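Local coordinates for protein Myo-inositol 2-dehydrogenase (PDB 3CEA) that probably catalyses the NAD-dependent oxidation of myo-inositol at its second carbon, as a Rossmann-fold oxidoreductase of the GFO/IDH/MocA family, at residues 39-42 against 46-49. Sequence-based numbering, arbitrary orientation.
Sequences ACAL and QLEW. With NAD (nicotinamide-adenine-dinucleotide), chain E.
Leu47 carries this contact, reaching from the helix to the end of the strand and the residue after it, where Ala39 and Ala41 both turn their methyls toward it. From CB, the branch heads for the strand end. With CG anti to the carbonyl carbon (chi1 -66°), the fork then opens over Ala41. CG lies 4.0 Å from Ala41 CB. Of the two methyls, Leu47 CD1 comes up to Ala41 O at 3.5 Å. Leu47 CD2 reaches the peptide between Ala39 and Cys40, 3.5 Å from Ala39 O, and also touches the N and CB of Ala41, the latter at 3.9 Å. The branch thus sits on the last peptide of the strand and on the Ala41 just beyond it, by van der Waals contact. An alanine in place of Leu47 would take away the whole fork and would probably open a gap against the methyls of Ala39 and Ala41, setting the helix less firmly on the strand.

Beside this, both segments hold the adenosine ribose of NAD. Leu42 N donates to NAD O2B at 2.9 Å, with an N-H...O angle of 152°. Gln46, its chain extended beyond CG, brings OE1 to NAD O3B, which donates to it over a short 2.5 Å. The two ribose hydroxyls are therefore each gripped by a different segment, and Leu42 lays CG and CD1 over the adenine, CD1 3.5 Å from NAD N7A.

This is the second beta-alpha step of the Rossmann fold: strand 34-40 runs between 9-14 and 58-60 in the parallel sheet, with backbone hydrogen bonds joining Cys40 with Ile13 and Gly15, and Ala39 with Thr58 and Tyr60, and helix 44-52 packs back on it, with Trp49 touching helix 20-29.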
loop_
_atom_site.group_PDB
_atom_site.type_symbol
_atom_site.label_atom_id
_atom_site.label_comp_id
_atom_site.label_asym_id
_atom_site.label_seq_id
_atom_site.Cartn_x
_atom_site.Cartn_y
_atom_site.Cartn_z
ATOM N N ALA A 39 -24.731 19.665 31.942
ATOM C CA ALA A 39 -24.008 20.155 30.774
ATOM C C ALA A 39 -24.209 21.656 30.597
ATOM O O ALA A 39 -25.286 22.187 30.882
ATOM C CB ALA A 39 -24.445 19.408 29.522
ATOM N N CYS A 40 -23.164 22.331 30.128
ATOM C CA CYS A 40 -23.218 23.769 29.891
ATOM C C CYS A 40 -22.784 24.123 28.472
ATOM O O CYS A 40 -21.700 23.743 28.029
ATOM C CB CYS A 40 -22.364 24.515 30.918
ATOM S SG CYS A 40 -22.473 26.313 30.805
ATOM N N ALA A 41 -23.652 24.848 27.769
ATOM C CA ALA A 41 -23.370 25.357 26.426
ATOM C C ALA A 41 -24.143 26.653 26.182
ATOM O O ALA A 41 -25.105 26.949 26.893
ATOM C CB ALA A 41 -23.721 24.316 25.369
ATOM N N LEU A 42 -23.713 27.425 25.188
ATOM C CA LEU A 42 -24.426 28.639 24.791
ATOM C C LEU A 42 -25.461 28.346 23.701
ATOM O O LEU A 42 -26.295 29.198 23.381
ATOM C CB LEU A 42 -23.447 29.726 24.327
ATOM C CG LEU A 42 -22.421 30.279 25.325
ATOM C CD1 LEU A 42 -21.517 31.300 24.645
ATOM C CD2 LEU A 42 -23.083 30.890 26.560
ATOM N N GLN A 46 -28.138 22.171 21.460
ATOM C CA GLN A 46 -27.143 21.232 21.974
ATOM C C GLN A 46 -27.497 20.766 23.386
ATOM O O GLN A 46 -27.287 19.602 23.734
ATOM C CB GLN A 46 -25.748 21.856 21.955
ATOM C CG GLN A 46 -25.167 22.045 20.558
ATOM C CD GLN A 46 -23.829 22.761 20.566
ATOM O OE1 GLN A 46 -23.259 23.028 21.625
ATOM N NE2 GLN A 46 -23.322 23.080 19.381
ATOM N N LEU A 47 -28.036 21.682 24.188
ATOM C CA LEU A 47 -28.454 21.373 25.554
ATOM C C LEU A 47 -29.704 20.493 25.575
ATOM O O LEU A 47 -29.818 19.594 26.412
ATOM C CB LEU A 47 -28.680 22.658 26.357
ATOM C CG LEU A 47 -27.461 23.541 26.647
ATOM C CD1 LEU A 47 -27.898 24.900 27.177
ATOM C CD2 LEU A 47 -26.496 22.865 27.616
ATOM N N GLU A 48 -30.630 20.758 24.653
ATOM C CA GLU A 48 -31.823 19.926 24.480
ATOM C C GLU A 48 -31.442 18.511 24.059
ATOM O O GLU A 48 -32.042 17.538 24.521
ATOM C CB GLU A 48 -32.768 20.535 23.444
ATOM C CG GLU A 48 -33.552 21.742 23.939
ATOM C CD GLU A 48 -34.448 22.340 22.868
ATOM O OE1 GLU A 48 -34.044 22.359 21.682
ATOM O OE2 GLU A 48 -35.558 22.798 23.214
ATOM N N TRP A 49 -30.443 18.417 23.182
ATOM C CA TRP A 49 -29.889 17.139 22.737
ATOM C C TRP A 49 -29.303 16.342 23.906
ATOM O O TRP A 49 -29.485 15.126 23.983
ATOM C CB TRP A 49 -28.829 17.370 21.652
ATOM C CG TRP A 49 -28.010 16.152 21.318
ATOM C CD1 TRP A 49 -28.400 15.080 20.564
ATOM C CD2 TRP A 49 -26.662 15.886 21.725
ATOM N NE1 TRP A 49 -27.381 14.164 20.480
ATOM C CE2 TRP A 49 -26.303 14.632 21.184
ATOM C CE3 TRP A 49 -25.724 16.584 22.498
ATOM C CZ2 TRP A 49 -25.042 14.059 21.387
ATOM C CZ3 TRP A 49 -24.468 16.012 22.701
ATOM C CH2 TRP A 49 -24.141 14.763 22.146
HETATM P PA NAD E . -16.919 24.311 19.111
HETATM O O1A NAD E . -17.369 23.329 18.099
HETATM O O2A NAD E . -17.044 25.702 18.622
HETATM O O5B NAD E . -17.750 24.084 20.471
HETATM C C5B NAD E . -17.679 25.018 21.530
HETATM C C4B NAD E . -18.806 24.754 22.526
HETATM O O4B NAD E . -18.586 25.470 23.730
HETATM C C3B NAD E . -20.160 25.191 21.991
HETATM O O3B NAD E . -21.071 24.148 22.234
HETATM C C2B NAD E . -20.526 26.417 22.804
HETATM O O2B NAD E . -21.908 26.495 23.072
HETATM C C1B NAD E . -19.724 26.235 24.082
HETATM N N9A NAD E . -19.321 27.530 24.663
HETATM C C8A NAD E . -18.663 28.555 24.027
HETATM N N7A NAD E . -18.474 29.565 24.906
HETATM C C5A NAD E . -19.007 29.201 26.095
HETATM C C6A NAD E . -19.091 29.855 27.319
HETATM N N6A NAD E . -18.373 30.954 27.524
HETATM N N1A NAD E . -19.706 29.222 28.385
HETATM C C2A NAD E . -20.234 27.950 28.234
HETATM N N3A NAD E . -20.148 27.306 27.012
HETATM C C4A NAD E . -19.544 27.922 25.959
HETATM O O3 NAD E . -15.392 24.020 19.535
HETATM P PN NAD E . -14.779 22.529 19.541
HETATM O O1N NAD E . -15.783 21.589 20.095
HETATM O O2N NAD E . -14.182 22.299 18.211
HETATM O O5D NAD E . -13.544 22.617 20.566
HETATM C C5D NAD E . -13.638 23.187 21.851
HETATM C C4D NAD E . -12.269 23.073 22.513
HETATM O O4D NAD E . -11.715 21.792 22.270
HETATM C C3D NAD E . -11.290 24.106 21.974
HETATM O O3D NAD E . -10.671 24.760 23.058
HETATM C C2D NAD E . -10.278 23.302 21.181
HETATM O O2D NAD E . -8.970 23.795 21.338
HETATM C C1D NAD E . -10.406 21.891 21.739
HETATM N N1N NAD E . -10.171 20.867 20.701
HETATM C C2N NAD E . -9.266 19.866 20.952
HETATM C C3N NAD E . -9.015 18.881 19.992
HETATM C C7N NAD E . -8.162 17.687 20.315
HETATM O O7N NAD E . -7.580 16.973 19.250
HETATM N N7N NAD E . -7.970 17.327 21.588
HETATM C C4N NAD E . -9.691 18.923 18.774
HETATM C C5N NAD E . -10.608 19.942 18.527
HETATM C C6N NAD E . -10.840 20.912 19.502
#